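Side-chain contacts in ribokinase (Thermotoga maritima, PDB 1VM7), which probably phosphorylates D-ribose at O-5 with ATP and magnesium, giving D-ribose 5-phosphate, as a homodimeric kinase of the PfkB family: residues 15-20 with 267-272; 86-89 with 95-98; 192-197 with 206-211; 246-251 with 305-310; 257-262 with 296-301. One frame throughout, in Å; residues are numbered along the deposited sequence.

Contact 1 (15-20 with 267-272)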
# COMPACT_ATOMS: atom_id res chain seq x y z
N LEU A 15 37.98 8.57 -5.60
CA LEU A 15 37.32 9.44 -4.63
C LEU A 15 36.15 8.69 -4.01
O LEU A 15 35.49 7.90 -4.68
CB LEU A 15 36.84 10.73 -5.30
CG LEU A 15 37.96 11.55 -5.95
CD1 LEU A 15 37.43 12.87 -6.55
CD2 LEU A 15 39.07 11.83 -4.95
N VAL A 16 35.92 8.91 -2.71
CA VAL A 16 34.91 8.15 -1.98
C VAL A 16 33.59 8.89 -2.06
O VAL A 16 33.53 10.10 -1.82
CB VAL A 16 35.30 7.91 -0.50
CG1 VAL A 16 34.13 7.31 0.26
CG2 VAL A 16 36.50 7.01 -0.42
N ILE A 17 32.54 8.15 -2.42
CA ILE A 17 31.19 8.70 -2.62
C ILE A 17 30.23 8.34 -1.46
O ILE A 17 30.12 7.19 -1.03
CB ILE A 17 30.53 8.18 -3.94
CG1 ILE A 17 31.35 8.57 -5.17
CG2 ILE A 17 29.06 8.66 -4.04
CD1 ILE A 17 30.86 7.94 -6.47
N SER A 18 29.53 9.36 -0.97
CA SER A 18 28.43 9.19 -0.06
C SER A 18 27.17 9.73 -0.69
O SER A 18 27.19 10.75 -1.38
CB SER A 18 28.67 9.96 1.23
OG SER A 18 29.72 9.38 1.96
N VAL A 19 26.06 9.02 -0.48
CA VAL A 19 24.74 9.50 -0.84
C VAL A 19 24.03 9.76 0.47
O VAL A 19 24.11 8.95 1.38
CB VAL A 19 23.86 8.49 -1.68
CG1 VAL A 19 22.56 9.15 -2.07
CG2 VAL A 19 24.55 8.04 -2.92
N VAL A 20 23.39 10.92 0.58
CA VAL A 20 22.57 11.22 1.74
C VAL A 20 21.16 11.49 1.21
O VAL A 20 20.92 12.46 0.52
CB VAL A 20 23.11 12.41 2.54
CG1 VAL A 20 22.19 12.67 3.74
CG2 VAL A 20 24.55 12.15 3.01
N ALA A 267 32.20 8.23 -12.33
CA ALA A 267 33.18 8.75 -13.26
C ALA A 267 34.11 9.79 -12.62
O ALA A 267 35.33 9.66 -12.65
CB ALA A 267 32.48 9.31 -14.44
N LEU A 268 33.53 10.80 -11.98
CA LEU A 268 34.34 11.76 -11.24
C LEU A 268 35.26 11.05 -10.24
O LEU A 268 36.42 11.40 -10.13
CB LEU A 268 33.44 12.76 -10.50
CG LEU A 268 32.50 13.67 -11.32
CD1 LEU A 268 31.77 14.65 -10.42
CD2 LEU A 268 33.26 14.42 -12.41
N SER A 269 34.71 10.07 -9.51
CA SER A 269 35.46 9.34 -8.50
C SER A 269 36.68 8.70 -9.12
O SER A 269 37.71 8.64 -8.48
CB SER A 269 34.59 8.29 -7.82
OG SER A 269 34.32 7.18 -8.66
N GLU A 270 36.56 8.23 -10.36
CA GLU A 270 37.67 7.61 -11.08
C GLU A 270 38.58 8.59 -11.82
O GLU A 270 39.44 8.17 -12.60
CB GLU A 270 37.11 6.58 -12.06
CG GLU A 270 36.42 5.43 -11.37
CD GLU A 270 35.61 4.57 -12.30
OE1 GLU A 270 35.69 4.77 -13.53
OE2 GLU A 270 34.90 3.69 -11.81
N GLY A 271 38.39 9.88 -11.57
CA GLY A 271 39.29 10.91 -12.08
C GLY A 271 38.95 11.36 -13.49
O GLY A 271 39.76 11.99 -14.15
N LYS A 272 37.75 11.03 -13.96
CA LYS A 272 37.30 11.55 -15.25
C LYS A 272 36.91 13.02 -15.10
O LYS A 272 36.42 13.43 -14.04
CB LYS A 272 36.12 10.72 -15.79
CG LYS A 272 36.58 9.41 -16.40
CD LYS A 272 35.48 8.38 -16.57
CE LYS A 272 36.11 7.09 -17.18
NZ LYS A 272 35.21 5.90 -17.15
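Leu15 meets Ser269 in a buried backbone-to-backbone clasp between the residues leading into an inner strand and the end of a helix. Strand 17-20 is an inner strand of the large mixed sheet of the PfkB fold, between strands 69-75 and 143-146. Helix 256-269 packs against that sheet, and the two segments come closest at Leu15 and Ser269. The backbone N of Leu15 donates to the carbonyl O of Ser269 at 2.9 Å. The bond is nearly straight, with an N-H...O angle of 168°.

The side chains close round this bond. Leu15 lays CB over the CA of Ser269, at 3.8 Å, and its CD1 lies 4.0 Å from the O of Leu268. Leu15 CG sits anti to its own carbonyl carbon (chi1 -59°), which lays the branch along the carbonyl of Ser269, with CG 3.9 Å from Ser269 O. Ser269 CB reaches back to the O of Leu15 at 3.3 Å. Ile17 adds the tip of its longer branch, with CD1 4.0 Å from Ser269 CB. The hydroxyl of Ser269 is spent within its own helix, on the O of Val266. Ile143 of the neighbouring strand also packs on Leu268 and Ser269.

The helix ends here in a Schellman motif. Gly271, with positive phi, is its C-prime residue. Lys272 N bonds to Ala267 O, and Gly271 N to Leu268 O at 2.9 Å. The carbonyl of Ser269 therefore finds its donor in another segment, at the last helical residue. The chemistry implies a join made by main-chain polarity and sealed by aliphatic carbon, with no charged group crossing it.

Contact 2 (86-89 with 95-98)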
# COMPACT_ATOMS: atom_id res chain seq x y z
N GLU A 86 18.96 -6.11 3.04
CA GLU A 86 19.50 -7.21 2.23
C GLU A 86 20.02 -6.68 0.92
O GLU A 86 21.10 -7.10 0.48
CB GLU A 86 18.49 -8.31 1.88
CG GLU A 86 17.48 -8.60 2.91
CD GLU A 86 16.67 -9.88 2.61
OE1 GLU A 86 16.91 -10.50 1.50
OE2 GLU A 86 15.82 -10.23 3.49
N ASN A 87 19.25 -5.83 0.26
CA ASN A 87 19.67 -5.27 -1.03
C ASN A 87 20.95 -4.49 -0.82
O ASN A 87 21.91 -4.66 -1.55
CB ASN A 87 18.62 -4.32 -1.61
CG ASN A 87 17.30 -5.01 -1.96
OD1 ASN A 87 17.22 -6.24 -1.99
ND2 ASN A 87 16.25 -4.20 -2.22
N TYR A 88 20.96 -3.63 0.20
CA TYR A 88 22.09 -2.75 0.46
C TYR A 88 23.37 -3.53 0.79
O TYR A 88 24.42 -3.25 0.21
CB TYR A 88 21.77 -1.67 1.51
CG TYR A 88 20.62 -0.72 1.17
CD1 TYR A 88 20.09 -0.64 -0.12
CD2 TYR A 88 20.07 0.13 2.15
CE1 TYR A 88 19.06 0.22 -0.41
CE2 TYR A 88 19.00 0.96 1.87
CZ TYR A 88 18.50 1.03 0.60
OH TYR A 88 17.44 1.83 0.30
N GLU A 89 23.23 -4.54 1.67
CA GLU A 89 24.31 -5.39 2.13
C GLU A 89 24.98 -6.10 0.97
O GLU A 89 26.21 -6.09 0.87
CB GLU A 89 23.79 -6.47 3.09
CG GLU A 89 23.44 -6.05 4.49
CD GLU A 89 22.78 -7.17 5.35
OE1 GLU A 89 22.47 -8.30 4.82
OE2 GLU A 89 22.60 -6.90 6.59
N GLY A 95 25.59 2.50 5.89
CA GLY A 95 25.29 3.84 6.43
C GLY A 95 23.82 4.09 6.75
O GLY A 95 23.47 5.14 7.27
N TYR A 96 22.96 3.11 6.45
CA TYR A 96 21.55 3.25 6.76
C TYR A 96 21.34 3.32 8.27
O TYR A 96 22.09 2.72 9.02
CB TYR A 96 20.74 2.08 6.21
CG TYR A 96 21.23 0.72 6.64
CD1 TYR A 96 20.86 0.16 7.86
CD2 TYR A 96 22.07 -0.00 5.80
CE1 TYR A 96 21.33 -1.12 8.23
CE2 TYR A 96 22.54 -1.23 6.15
CZ TYR A 96 22.18 -1.78 7.34
OH TYR A 96 22.70 -3.01 7.58
N ILE A 97 20.28 4.02 8.66
CA ILE A 97 19.89 4.23 10.04
C ILE A 97 18.46 3.73 10.20
O ILE A 97 17.59 4.14 9.45
CB ILE A 97 19.89 5.73 10.38
CG1 ILE A 97 21.30 6.30 10.34
CG2 ILE A 97 19.24 6.01 11.77
CD1 ILE A 97 21.30 7.83 10.30
N ARG A 98 18.22 2.88 11.20
CA ARG A 98 16.89 2.35 11.44
C ARG A 98 16.18 3.18 12.47
O ARG A 98 16.78 3.56 13.45
CB ARG A 98 16.97 0.91 11.92
CG ARG A 98 17.80 0.06 10.99
CD ARG A 98 17.67 -1.39 11.31
NE ARG A 98 16.53 -1.96 10.61
CZ ARG A 98 16.29 -3.27 10.54
NH1 ARG A 98 17.08 -4.15 11.16
NH2 ARG A 98 15.22 -3.67 9.87
O HOH W 1 23.83 -5.56 8.20
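Tyr88 and Tyr96 mark the closest approach of the two backbones, with CA atoms 8.7 Å apart. Segment 86-89 is helical and segment 95-98 belongs to strand 93-98, so side chains must span the distance. Both tyrosines send CB toward the other segment.

The rings meet at one corner, CD2 of Tyr88 to CD2 of Tyr96, at 4.2 Å. Tyr96 CD2 comes in at the edge of the Tyr88 ring, near its plane. Tyr96 has CG between its backbone N and carbonyl carbon (chi1 55°), and the ring projects over to the helix. Its hydroxyl ends 4.0 Å from Glu89 OE2. A water modelled between them lies 2.9 Å from Tyr96 OH but only 2.4 Å from Glu89 OE2, too short to be trusted in detail, so the bridge is doubtful. The Glu89 chain is extended beyond CG, and its carboxylate is turned 48° from the Tyr96 ring. Glu89 is exposed, which places this end of the contact on the outer side. The hydroxyl of the buried Tyr88 is hydrogen-bonded to Ser23 OG, and its ring lies edge-to-face with Phe71.

The side chain of Tyr88 is about 3 Å, at their nearest atoms, from that of Ala55, a predicted substrate-binding residue. The arrangement belongs to a beta-alpha-beta unit, strand 69-75, helix 79-90 and strand 93-98, at one edge of the large sheet.

Contact 3 (192-197 with 206-211)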
# COMPACT_ATOMS: atom_id res chain seq x y z
N LYS A 192 11.64 19.81 -16.46
CA LYS A 192 10.53 20.30 -15.63
C LYS A 192 11.05 20.96 -14.36
O LYS A 192 10.52 21.98 -13.93
CB LYS A 192 9.54 19.18 -15.27
CG LYS A 192 8.71 18.70 -16.48
CD LYS A 192 7.24 18.40 -16.14
CE LYS A 192 6.42 18.14 -17.41
NZ LYS A 192 5.02 18.69 -17.30
N GLU A 193 12.07 20.38 -13.75
CA GLU A 193 12.65 20.97 -12.56
C GLU A 193 13.30 22.32 -12.80
O GLU A 193 13.08 23.26 -12.03
CB GLU A 193 13.62 20.03 -11.91
CG GLU A 193 12.89 18.81 -11.32
CD GLU A 193 13.81 17.65 -11.08
OE1 GLU A 193 14.98 17.71 -11.50
OE2 GLU A 193 13.35 16.66 -10.47
N ILE A 194 14.10 22.45 -13.85
CA ILE A 194 14.78 23.71 -14.06
C ILE A 194 13.75 24.84 -14.31
O ILE A 194 13.97 25.98 -13.89
CB ILE A 194 15.90 23.64 -15.13
CG1 ILE A 194 16.88 24.82 -14.89
CG2 ILE A 194 15.34 23.66 -16.53
CD1 ILE A 194 18.18 24.79 -15.68
N GLU A 195 12.63 24.49 -14.94
CA GLU A 195 11.53 25.40 -15.16
C GLU A 195 10.95 25.89 -13.85
O GLU A 195 10.83 27.12 -13.62
CB GLU A 195 10.41 24.72 -15.96
CG GLU A 195 10.62 24.76 -17.46
CD GLU A 195 9.49 24.08 -18.26
OE1 GLU A 195 8.44 24.75 -18.49
OE2 GLU A 195 9.69 22.91 -18.68
N ALA A 196 10.56 24.94 -13.01
CA ALA A 196 9.99 25.26 -11.71
C ALA A 196 10.98 26.11 -10.90
O ALA A 196 10.63 27.17 -10.36
CB ALA A 196 9.64 24.03 -10.97
N LEU A 197 12.22 25.65 -10.84
CA LEU A 197 13.28 26.35 -10.12
C LEU A 197 13.47 27.77 -10.63
O LEU A 197 13.64 28.71 -9.83
CB LEU A 197 14.62 25.63 -10.24
CG LEU A 197 14.76 24.28 -9.53
CD1 LEU A 197 16.10 23.64 -9.88
CD2 LEU A 197 14.64 24.46 -8.02
N LEU A 206 12.78 31.69 -18.99
CA LEU A 206 13.02 32.00 -20.39
C LEU A 206 13.42 30.72 -21.12
O LEU A 206 12.64 30.17 -21.90
CB LEU A 206 14.13 33.04 -20.54
CG LEU A 206 13.87 34.43 -19.95
CD1 LEU A 206 15.10 35.32 -20.17
CD2 LEU A 206 12.60 35.08 -20.54
N THR A 207 14.62 30.25 -20.81
CA THR A 207 15.20 29.09 -21.45
C THR A 207 15.96 28.33 -20.42
O THR A 207 16.23 28.82 -19.32
CB THR A 207 16.21 29.49 -22.56
OG1 THR A 207 17.43 29.95 -21.95
CG2 THR A 207 15.66 30.57 -23.44
N VAL A 208 16.32 27.12 -20.80
CA VAL A 208 17.08 26.25 -19.97
C VAL A 208 18.50 26.79 -19.76
O VAL A 208 19.02 26.77 -18.65
CB VAL A 208 17.06 24.87 -20.58
CG1 VAL A 208 18.18 24.04 -20.04
CG2 VAL A 208 15.70 24.22 -20.31
N GLU A 209 19.11 27.28 -20.83
CA GLU A 209 20.46 27.83 -20.77
C GLU A 209 20.53 29.07 -19.88
O GLU A 209 21.48 29.23 -19.11
CB GLU A 209 20.94 28.20 -22.18
CG GLU A 209 20.97 27.01 -23.18
CD GLU A 209 19.71 26.94 -24.03
OE1 GLU A 209 18.62 26.66 -23.48
OE2 GLU A 209 19.82 27.19 -25.26
N LYS A 210 19.52 29.94 -19.99
CA LYS A 210 19.49 31.18 -19.20
C LYS A 210 19.30 30.91 -17.73
O LYS A 210 19.86 31.64 -16.91
CB LYS A 210 18.39 32.12 -19.70
CG LYS A 210 18.43 33.51 -19.11
CD LYS A 210 19.40 34.43 -19.88
CE LYS A 210 20.83 34.30 -19.32
NZ LYS A 210 21.63 35.32 -20.01
N ALA A 211 18.51 29.89 -17.40
CA ALA A 211 18.26 29.51 -16.01
C ALA A 211 19.54 28.93 -15.39
O ALA A 211 19.93 29.27 -14.25
CB ALA A 211 17.16 28.47 -15.92
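Ile194 packs on Val208 and Ala211 where two consecutive helices, 191-202 and 208-217, meet beside the large sheet of the PfkB fold. The side chains of the tight part are all aliphatic. Ile194 points at the second helix and spreads its two branches over it. CG2 touches Val208 CG2 at 3.8 Å, the two side chains crossing at about a right angle. The longer branch runs to Ala211, with CG1 3.8 Å from its CB. CG1 is anti to the backbone N (chi1 -159°), which carries the methyl CD1 onward to the turn between Val208 and Ala211. Val225 of strand 222-226 touches both Ile194 and Val208, and so closes the cluster on the sheet side. Cutting Ile194 back to an alanine would probably open a gap between the helices, with Val208 CG2 and Ala211 CB losing their contact across it.

The solvent side is looser. Lys192 and Glu209 are exposed and do not touch the other segment. Lys210 leads its end away, to a salt bridge with Glu213. Thr207 is the N-cap of the second helix, and its OG1 accepts from Lys210 N at 2.9 Å. Back in the tight part, Ile194 CD1 comes to rest 3.7 Å from the carbonyl O of Val208.

Contact 4 (246-251 with 305-310)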
# COMPACT_ATOMS: atom_id res chain seq x y z
N PHE A 246 22.36 8.75 -26.52
CA PHE A 246 22.52 7.62 -27.39
C PHE A 246 21.13 7.17 -27.80
O PHE A 246 20.24 7.09 -26.95
CB PHE A 246 23.34 6.60 -26.64
CG PHE A 246 24.72 7.13 -26.27
CD1 PHE A 246 25.57 7.63 -27.25
CD2 PHE A 246 25.15 7.17 -24.96
CE1 PHE A 246 26.84 8.13 -26.92
CE2 PHE A 246 26.40 7.66 -24.63
CZ PHE A 246 27.24 8.13 -25.59
N LYS A 247 20.93 6.98 -29.10
CA LYS A 247 19.64 6.58 -29.62
C LYS A 247 19.46 5.12 -29.22
O LYS A 247 20.14 4.23 -29.74
CB LYS A 247 19.57 6.78 -31.14
N VAL A 248 18.57 4.91 -28.24
CA VAL A 248 18.18 3.58 -27.80
C VAL A 248 16.65 3.49 -27.91
O VAL A 248 15.97 4.52 -27.95
CB VAL A 248 18.67 3.32 -26.34
CG1 VAL A 248 20.17 3.11 -26.31
CG2 VAL A 248 18.31 4.48 -25.41
N LYS A 249 16.12 2.28 -27.99
CA LYS A 249 14.68 2.10 -27.89
C LYS A 249 14.29 2.12 -26.42
O LYS A 249 14.43 1.10 -25.74
CB LYS A 249 14.27 0.77 -28.54
CG LYS A 249 12.85 0.77 -29.03
CD LYS A 249 12.68 1.58 -30.32
CE LYS A 249 13.00 0.76 -31.56
NZ LYS A 249 14.43 0.38 -31.66
N ALA A 250 13.82 3.27 -25.95
CA ALA A 250 13.36 3.43 -24.57
C ALA A 250 12.07 2.65 -24.33
O ALA A 250 11.20 2.55 -25.19
CB ALA A 250 13.15 4.91 -24.26
N VAL A 251 11.96 2.08 -23.14
CA VAL A 251 10.78 1.36 -22.69
C VAL A 251 10.24 1.94 -21.37
O VAL A 251 9.04 1.83 -21.07
CB VAL A 251 11.14 -0.14 -22.49
CG1 VAL A 251 10.07 -0.87 -21.66
CG2 VAL A 251 11.37 -0.83 -23.82
N GLU A 305 30.47 -0.29 -20.05
CA GLU A 305 31.70 -0.34 -20.84
C GLU A 305 31.48 -0.93 -22.24
O GLU A 305 32.05 -0.44 -23.22
CB GLU A 305 32.81 -1.15 -20.12
CG GLU A 305 33.27 -0.57 -18.76
CD GLU A 305 34.05 0.73 -18.89
OE1 GLU A 305 34.87 0.84 -19.80
OE2 GLU A 305 33.86 1.65 -18.08
N ALA A 306 30.67 -1.98 -22.33
CA ALA A 306 30.35 -2.59 -23.62
C ALA A 306 29.56 -1.62 -24.50
O ALA A 306 29.71 -1.63 -25.72
CB ALA A 306 29.58 -3.90 -23.42
N PHE A 307 28.77 -0.76 -23.88
CA PHE A 307 28.03 0.24 -24.62
C PHE A 307 28.98 1.24 -25.31
O PHE A 307 28.88 1.47 -26.52
CB PHE A 307 27.08 0.97 -23.67
CG PHE A 307 26.02 1.71 -24.37
CD1 PHE A 307 25.01 1.02 -25.02
CD2 PHE A 307 26.03 3.10 -24.41
CE1 PHE A 307 24.01 1.70 -25.67
CE2 PHE A 307 25.05 3.79 -25.07
CZ PHE A 307 24.03 3.09 -25.71
N LEU A 308 29.86 1.82 -24.50
CA LEU A 308 30.78 2.85 -24.90
C LEU A 308 31.78 2.35 -25.93
O LEU A 308 32.13 3.08 -26.84
CB LEU A 308 31.54 3.33 -23.67
CG LEU A 308 30.70 4.05 -22.60
CD1 LEU A 308 31.40 4.02 -21.27
CD2 LEU A 308 30.40 5.50 -23.04
N LYS A 309 32.22 1.10 -25.76
CA LYS A 309 33.12 0.45 -26.69
C LYS A 309 32.42 0.28 -28.04
O LYS A 309 32.97 0.63 -29.09
CB LYS A 309 33.60 -0.90 -26.15
N ASN A 310 31.20 -0.24 -27.98
CA ASN A 310 30.33 -0.43 -29.16
C ASN A 310 30.08 0.82 -30.04
O ASN A 310 29.22 0.57 -31.07
CB ASN A 310 28.95 -0.98 -28.73
CG ASN A 310 28.81 -2.48 -28.96
OD1 ASN A 310 29.20 -3.00 -30.00
ND2 ASN A 310 28.22 -3.19 -27.98
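Phe246 and Phe307 form an offset edge-to-face pair, with ring centroids 5.4 Å apart and planes at 71°. The edge of Phe307 is directed to the face of Phe246. The leading atom is Phe307 CE2, which lies 3.4 Å from Phe246 CD2 and 3.6 Å from Phe246 CG. The CB of Phe246 sits in the plane of the Phe307 ring, at its edge, 3.7 Å from CZ. Phe307 holds CG anti to its backbone N (chi1 -163°), which extends the ring out from the helix.

The pair joins the C-terminal helix 301-309 of the PfkB fold to the loop between strand 239-243 and helix 256-269. Helix 274-288 borders both rings, with Thr282 at Phe246 and Ala283 at Phe307.

Val248 completes the grip on Phe307. Its CG1 lies 3.9 Å from Phe307 CZ, and with CG1 anti to the Val248 carbonyl carbon (chi1 -73°) this methyl is turned to the ring. A serine at Phe307 would probably leave Phe246 without its ring partner and Val248 CG1 without an apolar neighbour on the helix. All three side chains are partly exposed. Val248 also touches Val289 and Thr290, which follow helix 274-288.

Contact 5 (257-262 with 296-301)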
# COMPACT_ATOMS: atom_id res chain seq x y z
N GLY A 257 17.39 9.51 -14.37
CA GLY A 257 18.11 10.65 -13.81
C GLY A 257 18.99 10.23 -12.64
O GLY A 257 20.09 10.72 -12.51
N ASP A 258 18.46 9.35 -11.80
CA ASP A 258 19.17 8.71 -10.70
C ASP A 258 20.36 7.91 -11.20
O ASP A 258 21.46 7.96 -10.63
CB ASP A 258 18.21 7.76 -9.95
CG ASP A 258 17.05 8.50 -9.28
OD1 ASP A 258 17.28 9.66 -8.81
OD2 ASP A 258 15.92 7.91 -9.18
N VAL A 259 20.14 7.12 -12.25
CA VAL A 259 21.23 6.40 -12.88
C VAL A 259 22.27 7.38 -13.43
O VAL A 259 23.46 7.22 -13.19
CB VAL A 259 20.73 5.43 -13.99
CG1 VAL A 259 21.88 4.77 -14.73
CG2 VAL A 259 19.89 4.35 -13.37
N PHE A 260 21.83 8.43 -14.12
CA PHE A 260 22.76 9.42 -14.58
C PHE A 260 23.60 9.96 -13.43
O PHE A 260 24.83 10.02 -13.52
CB PHE A 260 22.07 10.58 -15.29
CG PHE A 260 23.02 11.64 -15.68
CD1 PHE A 260 23.80 11.49 -16.81
CD2 PHE A 260 23.25 12.72 -14.85
CE1 PHE A 260 24.74 12.45 -17.16
CE2 PHE A 260 24.20 13.67 -15.19
CZ PHE A 260 24.94 13.54 -16.36
N ASN A 261 22.94 10.40 -12.35
CA ASN A 261 23.67 11.05 -11.26
C ASN A 261 24.72 10.13 -10.63
O ASN A 261 25.84 10.57 -10.40
CB ASN A 261 22.70 11.62 -10.20
CG ASN A 261 22.15 13.00 -10.58
OD1 ASN A 261 21.80 13.22 -11.72
ND2 ASN A 261 22.06 13.90 -9.61
N GLY A 262 24.34 8.86 -10.39
CA GLY A 262 25.23 7.90 -9.75
C GLY A 262 26.41 7.54 -10.61
O GLY A 262 27.55 7.51 -10.15
N SER A 296 15.95 -2.21 -10.88
CA SER A 296 16.15 -3.31 -11.79
C SER A 296 16.71 -2.87 -13.17
O SER A 296 17.24 -3.70 -13.87
CB SER A 296 14.84 -4.10 -11.97
OG SER A 296 13.90 -3.37 -12.73
N SER A 297 16.61 -1.60 -13.55
CA SER A 297 17.15 -1.14 -14.84
C SER A 297 18.63 -0.76 -14.81
O SER A 297 19.19 -0.42 -15.85
CB SER A 297 16.39 0.09 -15.34
OG SER A 297 16.73 1.19 -14.50
N ILE A 298 19.21 -0.69 -13.62
CA ILE A 298 20.54 -0.13 -13.46
C ILE A 298 21.55 -1.07 -14.10
O ILE A 298 21.62 -2.24 -13.74
CB ILE A 298 20.87 0.08 -11.97
CG1 ILE A 298 19.94 1.16 -11.40
CG2 ILE A 298 22.34 0.49 -11.81
CD1 ILE A 298 19.92 1.33 -9.89
N PRO A 299 22.31 -0.60 -15.12
CA PRO A 299 23.23 -1.56 -15.65
C PRO A 299 24.45 -1.88 -14.74
O PRO A 299 24.80 -1.15 -13.82
CB PRO A 299 23.70 -0.90 -16.96
CG PRO A 299 23.64 0.50 -16.66
CD PRO A 299 22.42 0.68 -15.83
N ALA A 300 25.06 -3.01 -15.00
CA ALA A 300 26.31 -3.33 -14.37
C ALA A 300 27.43 -2.62 -15.16
O ALA A 300 27.27 -2.31 -16.35
CB ALA A 300 26.52 -4.84 -14.36
N ARG A 301 28.54 -2.35 -14.47
CA ARG A 301 29.67 -1.66 -15.05
C ARG A 301 30.09 -2.23 -16.41
O ARG A 301 30.31 -1.49 -17.36
CB ARG A 301 30.85 -1.71 -14.08
CG ARG A 301 32.09 -0.98 -14.57
CD ARG A 301 31.73 0.40 -15.13
NE ARG A 301 32.95 1.16 -15.36
CZ ARG A 301 33.58 1.89 -14.45
NH1 ARG A 301 33.12 1.97 -13.22
NH2 ARG A 301 34.69 2.53 -14.79
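Val259 has the largest buried area of this contact and meets Ile298 and Pro299 across it. It stands on helix 256-269 and points at the loop that leads to helix 301-309. Its two methyls divide the work. CG2 touches Ile298 CG1 at 3.7 Å, while CG1 faces Pro299 CD at a looser 4.3 Å. With Val259 CG1 anti to the backbone N (chi1 175°), CG1 falls on the Pro299 side and CG2 on the Ile298 side.

Ile298 comes alongside Val259, the two side chains running past each other in opposite directions. The touch is made by its CG1, which is anti to the carbonyl carbon. Pro299 adds its ring carbon CD. Thr60 of helix 53-65 touches both Val259 and Ile298, and Ile287 of helix 274-288 lies against Pro299.

The sequence neighbours of these residues belong to predicted functional sites. Asp258, next to Val259, is the predicted proton acceptor, and its carboxylate accepts from Gln57 NE2 and Asn56 ND2. Ser297, next to Ile298, belongs to the predicted potassium site; its OG is hydrogen-bonded to Ala294 O. The contact itself is purely apolar and buried. This chemistry implies that a buried aliphatic join ties the helix of the predicted base to the loop of the predicted potassium site.

Contacts 1, 3 and 5 are buried, contact 2 is partly so, and contact 4 lies at the surface. Contacts 1 and 5 share helix 256-269, holding its end and its first turns. They also touch, through a salt bridge from Glu270 OE1 to Arg301 NH2 of 2.8 Å. Contacts 1 and 2 reach the same large sheet, one at an inner strand and one at an edge strand. Contacts 4 and 5 adjoin in sequence, with centres about 13 Å apart. Chemistry follows place. Contacts 3 and 5 are aliphatic, contact 1 adds a main-chain bond, contact 4 pairs aromatic rings, and contact 2 mixes a ring contact with polar groups near solvent.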